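Local coordinates for UPF0255 protein frsA (Vibrio vulnificus, PDB 3MVE) that probably hydrolyses carboxylic esters to an alcohol and a carboxylate, as a serine esterase of the FrsA family with an alpha/beta-hydrolase fold, at residues Ile168-Ile173 and Thr181-Leu186; Asp228-Gly233 and Ser245-Ala250; Gly296-Asp301 and Asp366-Tyr371. All blocks are in the same frame, centred on the assembly; numbering follows the deposited sequence.

Contact 1: Ile168-Ile173 and Thr181-Leu186; sequences IKQLEI and TAHLHL
Gln170 and His183 pair side by side across the two strands of a beta hairpin, the antiparallel unit with which the alpha/beta-hydrolase sheet of this chain begins. Gln170 CG lies over one face of the imidazole, 3.9 Å from the His183 ring centroid. Beyond it the amide of Gln170 donates from NE2 to His183 NE2 at 3.2 Å with a nearly straight N-H. The acceptor lies in the amide plane, but the donor sits 37° out of the ring plane, because the side chain comes in over the face; amide and ring planes are 84° apart. With CG anti to the backbone N (chi1 -162°) and the chain extended beyond it, the amide reaches this nitrogen. On the same face of the sheet Thr181 CG2 packs against Gln170 CG at 3.8 Å, while Ile168 lays CG2 over a face of the His185 ring and brings CD1 to 3.5 Å from His185 CD2. That ring is held from outside by Tyr157 OH at NE2 and Met224 O at ND1. The other face carries Leu171 and Leu184, with Ile258 beyond. Paired backbone bonds join Lys169 with Leu184 and Leu171 with Ala182; in the latter pair Leu171 N reaches Ala182 O at 2.6 Å.

Contact 2: Asp228-Gly233 and Ser245-Ala250; sequences DMPSVG and SRLHQA
Pro230 and Leu247 make the tight centre of this contact, their side chains running antiparallel alongside each other so that Pro230 CG meets Leu247 CD1 at 3.6 Å. Leu247 CD1 also lies 3.7 Å from Asp228 O, two residues before the proline. To one side the Met229 chain lies roughly perpendicular to that of His248. Although the CB of Met229 points away from the helix, its CG comes to the edge of the imidazole, near the ring plane, with Met229 CG 3.6 Å from His248 CE1. At the neighbouring ring atom, His248 NE2 makes a weak hydrogen bond to Val227 O, and Met278 and Ile197 pack around the ring.

No hydrogen bond crosses between the segments; the contact is van der Waals packing of the loop that follows strand 223-227 against the first turn of helix 246-254, part of the strand-to-helix connections of the alpha/beta-hydrolase fold. The loop keeps its own shape. Met229 to Val232 form a type II turn with Pro230 and Ser231 at its corners, closed by Val232 N to Met229 O at 3.0 Å, and Asp228 is tied through its carboxylate to the backbone N of Gln206 and of Tyr234.

Arg246 approaches from the start of the helix. Its CG sits between the backbone N and the carbonyl carbon (chi1 66°), and the extended chain brings Arg246 NH1 within 3.6 Å of Pro230 CG. The guanidinium's hydrogen bonds go elsewhere, NH1 to Asp243 O and NH2 to Pro239 O. The looser side is the far end of the turn: Ser231 and Val232 stay well clear of the helix and lean on Arg323 instead, while Ser231 and Gly233 are partly open to solvent.

Contact 3: Gly296-Asp301 and Asp366-Tyr371; sequences GAPIHD and DPVSPY
Ser369 OG donates to the carbonyl of Ala297, with 2.6 Å between Ser369 OG and Ala297 O. The hydroxyl comes from above the carbonyl plane, 45° out of it, placed there by a chi1 of -171° that sets OG opposite the backbone N. Asn374 OD1 also lies near Ser369 OG, as a weak hydrogen-bond partner. Next to this bond, Ser369 CB packs on the Gly296 backbone, 3.4 Å from Gly296 C. A water joins the two loops a second time, donating to Gly296 O at 2.8 Å and to Asp366 OD2 at 2.6 Å.

Both segments are loops that leave the C-terminal ends of adjacent parallel strands, 291-295 and 358-363; in alpha/beta-hydrolases such loops border the active-site side of the sheet. The Asp366 loop is braced by an Asx turn in which Val368 N donates to Asp366 OD1. Val368 then lies alongside Pro298, and the packing is tight, with Val368 CG1 only 3.5 Å from Pro298 CB.

Farther out, Asp301 sets its CB against the ring of Pro370, the N-cap residue of helix 371-379, with Asp301 CB 3.5 Å from Pro370 CG. The Asp301 carboxylate forms a salt bridge through OD2 to Lys308. From helix 371-379 Asp373 grips the first loop, its carboxylate accepting from the backbone N of Ile299, His300 and Asp301.

The three contacts follow one another along the chain, each closing before the next opens. All are built on one mixed sheet, contact 1 from its strands, contacts 2 and 3 from the loops and helix starts that follow them. Contact 1 is the antiparallel hairpin at one margin. Contact 2 begins just after strand 223-227, the neighbour of strand 179-186, and the two centres are about 14 Å apart. Contact 3, on the opposite side of the chain's centre from contact 1, lies about 30 Å from it and 21 Å from contact 2, centre to centre. Contacts 2 and 3 shape loops after strands 223-227, 291-295 and 358-363, which probably border the active-site side, as in other alpha/beta-hydrolases.

Contact 1: Ile168-Ile173 and Thr181-Leu186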
ATOM      1  N   ILE A 168      -2.212  19.223  -9.230  1.00 21.42           N
ATOM      2  CA  ILE A 168      -1.491  18.002  -9.555  1.00 22.33           C
ATOM      3  C   ILE A 168      -2.490  17.001 -10.084  1.00 22.75           C
ATOM      4  O   ILE A 168      -3.387  16.557  -9.362  1.00 21.87           O
ATOM      5  CB  ILE A 168      -0.794  17.381  -8.332  1.00 21.80           C
ATOM      6  CG1 ILE A 168       0.275  18.333  -7.789  1.00 23.76           C
ATOM      7  CG2 ILE A 168      -0.161  16.056  -8.730  1.00 22.78           C
ATOM      8  CD1 ILE A 168       1.213  17.696  -6.749  1.00 22.51           C
ATOM      9  N   LYS A 169      -2.335  16.645 -11.351  1.00 22.96           N
ATOM     10  CA  LYS A 169      -3.248  15.701 -11.985  1.00 23.31           C
ATOM     11  C   LYS A 169      -2.572  14.373 -12.251  1.00 23.88           C
ATOM     12  O   LYS A 169      -1.485  14.317 -12.816  1.00 23.33           O
ATOM     13  CB  LYS A 169      -3.765  16.285 -13.294  1.00 24.29           C
ATOM     14  CG  LYS A 169      -4.568  17.572 -13.117  1.00 27.55           C
ATOM     15  CD  LYS A 169      -4.997  18.157 -14.457  1.00 30.28           C
ATOM     16  CE  LYS A 169      -5.685  19.511 -14.268  1.00 31.10           C
ATOM     17  NZ  LYS A 169      -6.979  19.372 -13.543  1.00 34.27           N
ATOM     18  N   GLN A 170      -3.209  13.295 -11.830  1.00 25.40           N
ATOM     19  CA  GLN A 170      -2.646  11.984 -12.062  1.00 28.28           C
ATOM     20  C   GLN A 170      -3.232  11.534 -13.383  1.00 28.61           C
ATOM     21  O   GLN A 170      -4.443  11.378 -13.504  1.00 30.70           O
ATOM     22  CB  GLN A 170      -3.044  11.018 -10.957  1.00 28.32           C
ATOM     23  CG  GLN A 170      -2.163   9.791 -10.908  1.00 30.15           C
ATOM     24  CD  GLN A 170      -2.606   8.803  -9.845  1.00 32.40           C
ATOM     25  OE1 GLN A 170      -3.663   8.189  -9.965  1.00 32.41           O
ATOM     26  NE2 GLN A 170      -1.797   8.650  -8.793  1.00 33.35           N
ATOM     27  N   LEU A 171      -2.370  11.355 -14.376  1.00 27.78           N
ATOM     28  CA  LEU A 171      -2.793  10.942 -15.706  1.00 28.14           C
ATOM     29  C   LEU A 171      -2.574   9.451 -15.927  1.00 28.64           C
ATOM     30  O   LEU A 171      -1.629   8.868 -15.393  1.00 27.18           O
ATOM     31  CB  LEU A 171      -2.005  11.722 -16.769  1.00 27.17           C
ATOM     32  CG  LEU A 171      -2.297  13.211 -16.997  1.00 27.34           C
ATOM     33  CD1 LEU A 171      -2.525  13.937 -15.689  1.00 30.18           C
ATOM     34  CD2 LEU A 171      -1.138  13.825 -17.740  1.00 26.12           C
ATOM     35  N   GLU A 172      -3.448   8.842 -16.718  1.00 27.99           N
ATOM     36  CA  GLU A 172      -3.324   7.429 -17.031  1.00 32.14           C
ATOM     37  C   GLU A 172      -3.423   7.284 -18.543  1.00 32.98           C
ATOM     38  O   GLU A 172      -4.461   7.552 -19.139  1.00 32.11           O
ATOM     39  CB  GLU A 172      -4.408   6.611 -16.321  1.00 32.93           C
ATOM     40  CG  GLU A 172      -4.224   6.591 -14.802  1.00 38.38           C
ATOM     41  CD  GLU A 172      -5.045   5.517 -14.108  1.00 40.34           C
ATOM     42  OE1 GLU A 172      -6.259   5.431 -14.379  1.00 43.64           O
ATOM     43  OE2 GLU A 172      -4.481   4.765 -13.283  1.00 41.42           O
ATOM     44  N   ILE A 173      -2.311   6.878 -19.149  1.00 33.84           N
ATOM     45  CA  ILE A 173      -2.211   6.723 -20.595  1.00 33.87           C
ATOM     46  C   ILE A 173      -2.115   5.260 -20.992  1.00 33.60           C
ATOM     47  O   ILE A 173      -1.198   4.557 -20.569  1.00 31.95           O
ATOM     48  CB  ILE A 173      -0.963   7.455 -21.130  1.00 34.07           C
ATOM     49  CG1 ILE A 173      -0.982   8.913 -20.666  1.00 34.08           C
ATOM     50  CG2 ILE A 173      -0.916   7.365 -22.652  1.00 34.78           C
ATOM     51  CD1 ILE A 173       0.255   9.684 -21.051  1.00 36.62           C
ATOM     52  N   THR A 181       1.069   5.659 -15.757  1.00 22.28           N
ATOM     53  CA  THR A 181       0.610   6.648 -14.790  1.00 20.07           C
ATOM     54  C   THR A 181       1.652   7.760 -14.683  1.00 20.09           C
ATOM     55  O   THR A 181       2.842   7.497 -14.491  1.00 20.18           O
ATOM     56  CB  THR A 181       0.377   5.981 -13.414  1.00 21.30           C
ATOM     57  OG1 THR A 181      -0.620   4.961 -13.563  1.00 19.01           O
ATOM     58  CG2 THR A 181      -0.101   7.003 -12.375  1.00 19.69           C
ATOM     59  N   ALA A 182       1.202   9.000 -14.844  1.00 18.86           N
ATOM     60  CA  ALA A 182       2.090  10.153 -14.781  1.00 19.83           C
ATOM     61  C   ALA A 182       1.429  11.257 -13.961  1.00 20.63           C
ATOM     62  O   ALA A 182       0.203  11.323 -13.876  1.00 22.23           O
ATOM     63  CB  ALA A 182       2.401  10.657 -16.207  1.00 17.44           C
ATOM     64  N   HIS A 183       2.236  12.118 -13.349  1.00 19.03           N
ATOM     65  CA  HIS A 183       1.683  13.208 -12.552  1.00 18.85           C
ATOM     66  C   HIS A 183       2.019  14.555 -13.160  1.00 17.59           C
ATOM     67  O   HIS A 183       3.197  14.905 -13.316  1.00 18.62           O
ATOM     68  CB  HIS A 183       2.205  13.165 -11.108  1.00 19.80           C
ATOM     69  CG  HIS A 183       1.733  11.977 -10.331  1.00 20.08           C
ATOM     70  ND1 HIS A 183       2.215  10.707 -10.550  1.00 16.95           N
ATOM     71  CD2 HIS A 183       0.793  11.864  -9.358  1.00 19.50           C
ATOM     72  CE1 HIS A 183       1.589   9.858  -9.750  1.00 20.11           C
ATOM     73  NE2 HIS A 183       0.722  10.535  -9.019  1.00 21.73           N
ATOM     74  N   LEU A 184       0.974  15.305 -13.496  1.00 16.38           N
ATOM     75  CA  LEU A 184       1.126  16.631 -14.087  1.00 18.04           C
ATOM     76  C   LEU A 184       0.991  17.680 -12.995  1.00 17.37           C
ATOM     77  O   LEU A 184      -0.068  17.818 -12.378  1.00 19.01           O
ATOM     78  CB  LEU A 184       0.053  16.863 -15.172  1.00 16.70           C
ATOM     79  CG  LEU A 184       0.105  18.236 -15.866  1.00 16.77           C
ATOM     80  CD1 LEU A 184       1.443  18.378 -16.617  1.00 13.88           C
ATOM     81  CD2 LEU A 184      -1.054  18.372 -16.858  1.00 15.47           C
ATOM     82  N   HIS A 185       2.073  18.414 -12.761  1.00 17.68           N
ATOM     83  CA  HIS A 185       2.106  19.445 -11.743  1.00 17.39           C
ATOM     84  C   HIS A 185       1.975  20.810 -12.423  1.00 18.88           C
ATOM     85  O   HIS A 185       2.740  21.135 -13.338  1.00 18.03           O
ATOM     86  CB  HIS A 185       3.424  19.377 -10.968  1.00 16.84           C
ATOM     87  CG  HIS A 185       3.706  18.040 -10.351  1.00 17.47           C
ATOM     88  ND1 HIS A 185       3.969  16.913 -11.100  1.00 15.00           N
ATOM     89  CD2 HIS A 185       3.821  17.665  -9.054  1.00 17.91           C
ATOM     90  CE1 HIS A 185       4.240  15.903 -10.291  1.00 16.72           C
ATOM     91  NE2 HIS A 185       4.155  16.332  -9.044  1.00 16.41           N
ATOM     92  N   LEU A 186       1.011  21.610 -11.980  1.00 18.67           N
ATOM     93  CA  LEU A 186       0.791  22.909 -12.597  1.00 20.56           C
ATOM     94  C   LEU A 186       0.603  24.017 -11.573  1.00 22.87           C
ATOM     95  O   LEU A 186       0.069  23.797 -10.479  1.00 21.04           O
ATOM     96  CB  LEU A 186      -0.455  22.853 -13.491  1.00 19.47           C
ATOM     97  CG  LEU A 186      -0.553  21.785 -14.590  1.00 21.85           C
ATOM     98  CD1 LEU A 186      -1.928  21.117 -14.513  1.00 18.06           C
ATOM     99  CD2 LEU A 186      -0.317  22.416 -15.982  1.00 17.72           C
TER

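Contact 2: Asp228-Gly233 and Ser245-Ala250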
ATOM      1  N   ASP A 228       7.491   7.178 -14.370  1.00 16.33           N
ATOM      2  CA  ASP A 228       8.460   6.172 -13.962  1.00 17.45           C
ATOM      3  C   ASP A 228       8.961   5.447 -15.207  1.00 19.32           C
ATOM      4  O   ASP A 228       8.194   5.209 -16.144  1.00 20.16           O
ATOM      5  CB  ASP A 228       7.826   5.135 -13.027  1.00 16.02           C
ATOM      6  CG  ASP A 228       7.490   5.705 -11.672  1.00 16.96           C
ATOM      7  OD1 ASP A 228       8.394   6.314 -11.063  1.00 14.87           O
ATOM      8  OD2 ASP A 228       6.329   5.546 -11.223  1.00 16.15           O
ATOM      9  N   MET A 229      10.241   5.101 -15.220  1.00 21.16           N
ATOM     10  CA  MET A 229      10.801   4.360 -16.340  1.00 24.54           C
ATOM     11  C   MET A 229      10.310   2.925 -16.203  1.00 23.68           C
ATOM     12  O   MET A 229       9.892   2.509 -15.128  1.00 21.15           O
ATOM     13  CB  MET A 229      12.331   4.365 -16.301  1.00 26.46           C
ATOM     14  CG  MET A 229      12.963   5.665 -16.729  1.00 32.51           C
ATOM     15  SD  MET A 229      14.696   5.416 -17.095  1.00 37.54           S
ATOM     16  CE  MET A 229      14.547   4.474 -18.607  1.00 35.99           C
ATOM     17  N   PRO A 230      10.368   2.143 -17.294  1.00 25.07           N
ATOM     18  CA  PRO A 230       9.913   0.750 -17.228  1.00 23.53           C
ATOM     19  C   PRO A 230      10.629   0.006 -16.105  1.00 23.01           C
ATOM     20  O   PRO A 230      11.833   0.200 -15.898  1.00 24.18           O
ATOM     21  CB  PRO A 230      10.281   0.199 -18.609  1.00 23.27           C
ATOM     22  CG  PRO A 230      10.265   1.422 -19.476  1.00 23.41           C
ATOM     23  CD  PRO A 230      10.924   2.453 -18.621  1.00 22.02           C
ATOM     24  N   SER A 231       9.871  -0.829 -15.394  1.00 22.72           N
ATOM     25  CA  SER A 231      10.342  -1.648 -14.271  1.00 22.00           C
ATOM     26  C   SER A 231      10.415  -0.886 -12.948  1.00 22.19           C
ATOM     27  O   SER A 231      10.800  -1.450 -11.920  1.00 20.80           O
ATOM     28  CB  SER A 231      11.709  -2.290 -14.586  1.00 22.84           C
ATOM     29  OG  SER A 231      12.768  -1.341 -14.612  1.00 24.09           O
ATOM     30  N   VAL A 232      10.034   0.391 -12.977  1.00 22.83           N
ATOM     31  CA  VAL A 232      10.065   1.245 -11.784  1.00 22.14           C
ATOM     32  C   VAL A 232       8.681   1.770 -11.398  1.00 20.63           C
ATOM     33  O   VAL A 232       7.908   2.158 -12.264  1.00 20.33           O
ATOM     34  CB  VAL A 232      10.962   2.498 -12.005  1.00 23.29           C
ATOM     35  CG1 VAL A 232      11.122   3.251 -10.702  1.00 22.36           C
ATOM     36  CG2 VAL A 232      12.317   2.102 -12.582  1.00 21.72           C
ATOM     37  N   GLY A 233       8.400   1.801 -10.095  1.00 19.88           N
ATOM     38  CA  GLY A 233       7.137   2.311  -9.579  1.00 18.85           C
ATOM     39  C   GLY A 233       5.874   1.922 -10.330  1.00 20.77           C
ATOM     40  O   GLY A 233       5.577   0.739 -10.517  1.00 20.19           O
ATOM     41  N   SER A 245      12.928   4.106 -23.375  1.00 30.20           N
ATOM     42  CA  SER A 245      12.427   5.469 -23.362  1.00 28.77           C
ATOM     43  C   SER A 245      11.011   5.534 -23.923  1.00 27.03           C
ATOM     44  O   SER A 245      10.428   6.614 -24.020  1.00 25.89           O
ATOM     45  CB  SER A 245      13.357   6.383 -24.173  1.00 30.70           C
ATOM     46  OG  SER A 245      13.571   5.881 -25.485  1.00 32.77           O
ATOM     47  N   ARG A 246      10.453   4.371 -24.266  1.00 27.83           N
ATOM     48  CA  ARG A 246       9.113   4.293 -24.854  1.00 26.83           C
ATOM     49  C   ARG A 246       7.953   4.854 -24.026  1.00 26.77           C
ATOM     50  O   ARG A 246       7.019   5.434 -24.592  1.00 25.72           O
ATOM     51  CB  ARG A 246       8.799   2.846 -25.274  1.00 28.91           C
ATOM     52  CG  ARG A 246       8.678   1.823 -24.146  1.00 29.54           C
ATOM     53  CD  ARG A 246       8.520   0.421 -24.755  1.00 32.56           C
ATOM     54  NE  ARG A 246       8.099  -0.607 -23.800  1.00 33.29           N
ATOM     55  CZ  ARG A 246       8.821  -1.016 -22.759  1.00 35.06           C
ATOM     56  NH1 ARG A 246      10.018  -0.485 -22.521  1.00 33.92           N
ATOM     57  NH2 ARG A 246       8.350  -1.963 -21.955  1.00 34.14           N
ATOM     58  N   LEU A 247       7.988   4.690 -22.703  1.00 24.94           N
ATOM     59  CA  LEU A 247       6.900   5.217 -21.890  1.00 24.16           C
ATOM     60  C   LEU A 247       6.922   6.735 -21.919  1.00 26.12           C
ATOM     61  O   LEU A 247       5.863   7.366 -21.959  1.00 25.38           O
ATOM     62  CB  LEU A 247       6.998   4.731 -20.451  1.00 22.96           C
ATOM     63  CG  LEU A 247       7.098   3.219 -20.298  1.00 22.99           C
ATOM     64  CD1 LEU A 247       7.078   2.883 -18.801  1.00 20.05           C
ATOM     65  CD2 LEU A 247       5.950   2.531 -21.053  1.00 20.29           C
ATOM     66  N   HIS A 248       8.124   7.322 -21.884  1.00 26.68           N
ATOM     67  CA  HIS A 248       8.247   8.772 -21.945  1.00 27.83           C
ATOM     68  C   HIS A 248       7.846   9.240 -23.342  1.00 27.01           C
ATOM     69  O   HIS A 248       7.271  10.314 -23.511  1.00 25.20           O
ATOM     70  CB  HIS A 248       9.677   9.222 -21.623  1.00 29.47           C
ATOM     71  CG  HIS A 248      10.049   9.040 -20.186  1.00 31.05           C
ATOM     72  ND1 HIS A 248      10.544   7.852 -19.692  1.00 32.11           N
ATOM     73  CD2 HIS A 248       9.907   9.862 -19.118  1.00 31.11           C
ATOM     74  CE1 HIS A 248      10.683   7.946 -18.380  1.00 34.19           C
ATOM     75  NE2 HIS A 248      10.302   9.155 -18.005  1.00 32.34           N
ATOM     76  N   GLN A 249       8.136   8.408 -24.338  1.00 28.67           N
ATOM     77  CA  GLN A 249       7.783   8.708 -25.724  1.00 28.22           C
ATOM     78  C   GLN A 249       6.255   8.707 -25.877  1.00 27.81           C
ATOM     79  O   GLN A 249       5.683   9.598 -26.511  1.00 27.68           O
ATOM     80  CB  GLN A 249       8.419   7.671 -26.648  1.00 28.78           C
ATOM     81  CG  GLN A 249       8.136   7.881 -28.117  1.00 30.49           C
ATOM     82  CD  GLN A 249       9.187   7.221 -28.997  1.00 33.74           C
ATOM     83  OE1 GLN A 249       9.578   6.078 -28.766  1.00 35.41           O
ATOM     84  NE2 GLN A 249       9.648   7.941 -30.012  1.00 33.06           N
ATOM     85  N   ALA A 250       5.592   7.719 -25.280  1.00 25.97           N
ATOM     86  CA  ALA A 250       4.132   7.648 -25.346  1.00 24.35           C
ATOM     87  C   ALA A 250       3.502   8.825 -24.607  1.00 24.66           C
ATOM     88  O   ALA A 250       2.465   9.343 -25.023  1.00 25.33           O
ATOM     89  CB  ALA A 250       3.635   6.324 -24.758  1.00 22.31           C
TER

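Contact 3: Gly296-Asp301 and Asp366-Tyr371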
ATOM      1  N   GLY A 296      24.084  13.408 -13.846  1.00 19.84           N
ATOM      2  CA  GLY A 296      24.600  12.130 -13.389  1.00 18.34           C
ATOM      3  C   GLY A 296      24.142  10.927 -14.185  1.00 20.02           C
ATOM      4  O   GLY A 296      23.970   9.830 -13.642  1.00 18.91           O
ATOM      5  N   ALA A 297      23.979  11.118 -15.484  1.00 20.46           N
ATOM      6  CA  ALA A 297      23.524  10.045 -16.351  1.00 21.91           C
ATOM      7  C   ALA A 297      24.651   9.154 -16.858  1.00 23.45           C
ATOM      8  O   ALA A 297      25.691   9.650 -17.303  1.00 24.57           O
ATOM      9  CB  ALA A 297      22.766  10.636 -17.538  1.00 20.79           C
ATOM     10  N   PRO A 298      24.475   7.822 -16.755  1.00 23.27           N
ATOM     11  CA  PRO A 298      25.474   6.858 -17.225  1.00 24.04           C
ATOM     12  C   PRO A 298      25.188   6.727 -18.722  1.00 24.45           C
ATOM     13  O   PRO A 298      24.217   6.080 -19.133  1.00 23.53           O
ATOM     14  CB  PRO A 298      25.123   5.588 -16.453  1.00 21.73           C
ATOM     15  CG  PRO A 298      23.618   5.686 -16.352  1.00 22.72           C
ATOM     16  CD  PRO A 298      23.425   7.141 -15.972  1.00 22.11           C
ATOM     17  N   ILE A 299      26.028   7.366 -19.526  1.00 26.58           N
ATOM     18  CA  ILE A 299      25.859   7.375 -20.971  1.00 26.04           C
ATOM     19  C   ILE A 299      26.613   6.278 -21.693  1.00 27.02           C
ATOM     20  O   ILE A 299      26.063   5.633 -22.593  1.00 27.90           O
ATOM     21  CB  ILE A 299      26.299   8.744 -21.559  1.00 26.22           C
ATOM     22  CG1 ILE A 299      25.434   9.855 -20.969  1.00 25.35           C
ATOM     23  CG2 ILE A 299      26.195   8.730 -23.081  1.00 24.57           C
ATOM     24  CD1 ILE A 299      23.950   9.653 -21.175  1.00 22.17           C
ATOM     25  N   HIS A 300      27.864   6.051 -21.297  1.00 26.62           N
ATOM     26  CA  HIS A 300      28.672   5.048 -21.970  1.00 25.44           C
ATOM     27  C   HIS A 300      29.765   4.371 -21.153  1.00 26.43           C
ATOM     28  O   HIS A 300      29.853   3.142 -21.119  1.00 25.76           O
ATOM     29  CB  HIS A 300      29.315   5.687 -23.205  1.00 26.37           C
ATOM     30  CG  HIS A 300      30.298   4.805 -23.897  1.00 24.77           C
ATOM     31  ND1 HIS A 300      29.916   3.715 -24.650  1.00 24.26           N
ATOM     32  CD2 HIS A 300      31.651   4.840 -23.941  1.00 25.45           C
ATOM     33  CE1 HIS A 300      30.991   3.118 -25.131  1.00 26.14           C
ATOM     34  NE2 HIS A 300      32.059   3.782 -24.717  1.00 27.66           N
ATOM     35  N   ASP A 301      30.606   5.165 -20.505  1.00 28.55           N
ATOM     36  CA  ASP A 301      31.720   4.602 -19.757  1.00 31.53           C
ATOM     37  C   ASP A 301      31.422   3.342 -18.952  1.00 32.33           C
ATOM     38  O   ASP A 301      31.944   2.273 -19.257  1.00 31.81           O
ATOM     39  CB  ASP A 301      32.346   5.648 -18.832  1.00 34.21           C
ATOM     40  CG  ASP A 301      33.785   5.297 -18.453  1.00 37.34           C
ATOM     41  OD1 ASP A 301      34.636   5.210 -19.365  1.00 41.09           O
ATOM     42  OD2 ASP A 301      34.073   5.103 -17.256  1.00 41.22           O
ATOM     43  N   ASP A 366      32.016  11.232 -10.177  1.00 40.90           N
ATOM     44  CA  ASP A 366      30.888  10.305 -10.170  1.00 39.23           C
ATOM     45  C   ASP A 366      31.401   9.108 -10.970  1.00 38.33           C
ATOM     46  O   ASP A 366      31.810   9.262 -12.122  1.00 38.22           O
ATOM     47  CB  ASP A 366      29.672  10.919 -10.874  1.00 39.16           C
ATOM     48  CG  ASP A 366      28.421  10.064 -10.735  1.00 37.46           C
ATOM     49  OD1 ASP A 366      28.546   8.845 -10.504  1.00 35.03           O
ATOM     50  OD2 ASP A 366      27.311  10.617 -10.872  1.00 39.58           O
ATOM     51  N   PRO A 367      31.407   7.908 -10.370  1.00 36.71           N
ATOM     52  CA  PRO A 367      31.894   6.729 -11.092  1.00 36.11           C
ATOM     53  C   PRO A 367      30.863   6.193 -12.070  1.00 35.19           C
ATOM     54  O   PRO A 367      31.105   5.211 -12.764  1.00 36.04           O
ATOM     55  CB  PRO A 367      32.175   5.742  -9.972  1.00 36.34           C
ATOM     56  CG  PRO A 367      31.047   6.017  -9.040  1.00 37.41           C
ATOM     57  CD  PRO A 367      31.005   7.547  -9.001  1.00 37.42           C
ATOM     58  N   VAL A 368      29.708   6.841 -12.114  1.00 33.48           N
ATOM     59  CA  VAL A 368      28.644   6.408 -13.005  1.00 32.08           C
ATOM     60  C   VAL A 368      28.505   7.332 -14.210  1.00 30.23           C
ATOM     61  O   VAL A 368      28.123   6.888 -15.287  1.00 29.53           O
ATOM     62  CB  VAL A 368      27.281   6.361 -12.251  1.00 32.85           C
ATOM     63  CG1 VAL A 368      26.180   5.874 -13.175  1.00 29.20           C
ATOM     64  CG2 VAL A 368      27.397   5.454 -11.036  1.00 30.84           C
ATOM     65  N   SER A 369      28.825   8.609 -14.021  1.00 28.23           N
ATOM     66  CA  SER A 369      28.691   9.602 -15.080  1.00 26.48           C
ATOM     67  C   SER A 369      29.917  10.488 -15.207  1.00 24.95           C
ATOM     68  O   SER A 369      29.904  11.641 -14.772  1.00 23.76           O
ATOM     69  CB  SER A 369      27.466  10.477 -14.796  1.00 26.52           C
ATOM     70  OG  SER A 369      27.171  11.326 -15.887  1.00 27.21           O
ATOM     71  N   PRO A 370      31.000   9.964 -15.803  1.00 25.70           N
ATOM     72  CA  PRO A 370      32.232  10.744 -15.978  1.00 26.20           C
ATOM     73  C   PRO A 370      32.039  11.915 -16.934  1.00 27.45           C
ATOM     74  O   PRO A 370      31.084  11.940 -17.715  1.00 27.26           O
ATOM     75  CB  PRO A 370      33.221   9.709 -16.507  1.00 26.54           C
ATOM     76  CG  PRO A 370      32.336   8.749 -17.238  1.00 25.85           C
ATOM     77  CD  PRO A 370      31.180   8.591 -16.297  1.00 24.25           C
ATOM     78  N   TYR A 371      32.941  12.889 -16.856  1.00 27.86           N
ATOM     79  CA  TYR A 371      32.879  14.078 -17.700  1.00 30.76           C
ATOM     80  C   TYR A 371      32.976  13.704 -19.180  1.00 29.48           C
ATOM     81  O   TYR A 371      32.365  14.346 -20.029  1.00 30.78           O
ATOM     82  CB  TYR A 371      34.014  15.042 -17.308  1.00 35.15           C
ATOM     83  CG  TYR A 371      34.045  16.362 -18.058  1.00 39.70           C
ATOM     84  CD1 TYR A 371      32.953  17.231 -18.035  1.00 42.14           C
ATOM     85  CD2 TYR A 371      35.192  16.765 -18.749  1.00 42.60           C
ATOM     86  CE1 TYR A 371      32.998  18.476 -18.679  1.00 43.44           C
ATOM     87  CE2 TYR A 371      35.255  18.008 -19.393  1.00 43.85           C
ATOM     88  CZ  TYR A 371      34.154  18.859 -19.352  1.00 44.97           C
ATOM     89  OH  TYR A 371      34.215  20.102 -19.953  1.00 43.84           O
TER
HETATM   90  O   HOH W   1      24.963   9.446 -11.103  1.00 26.58           O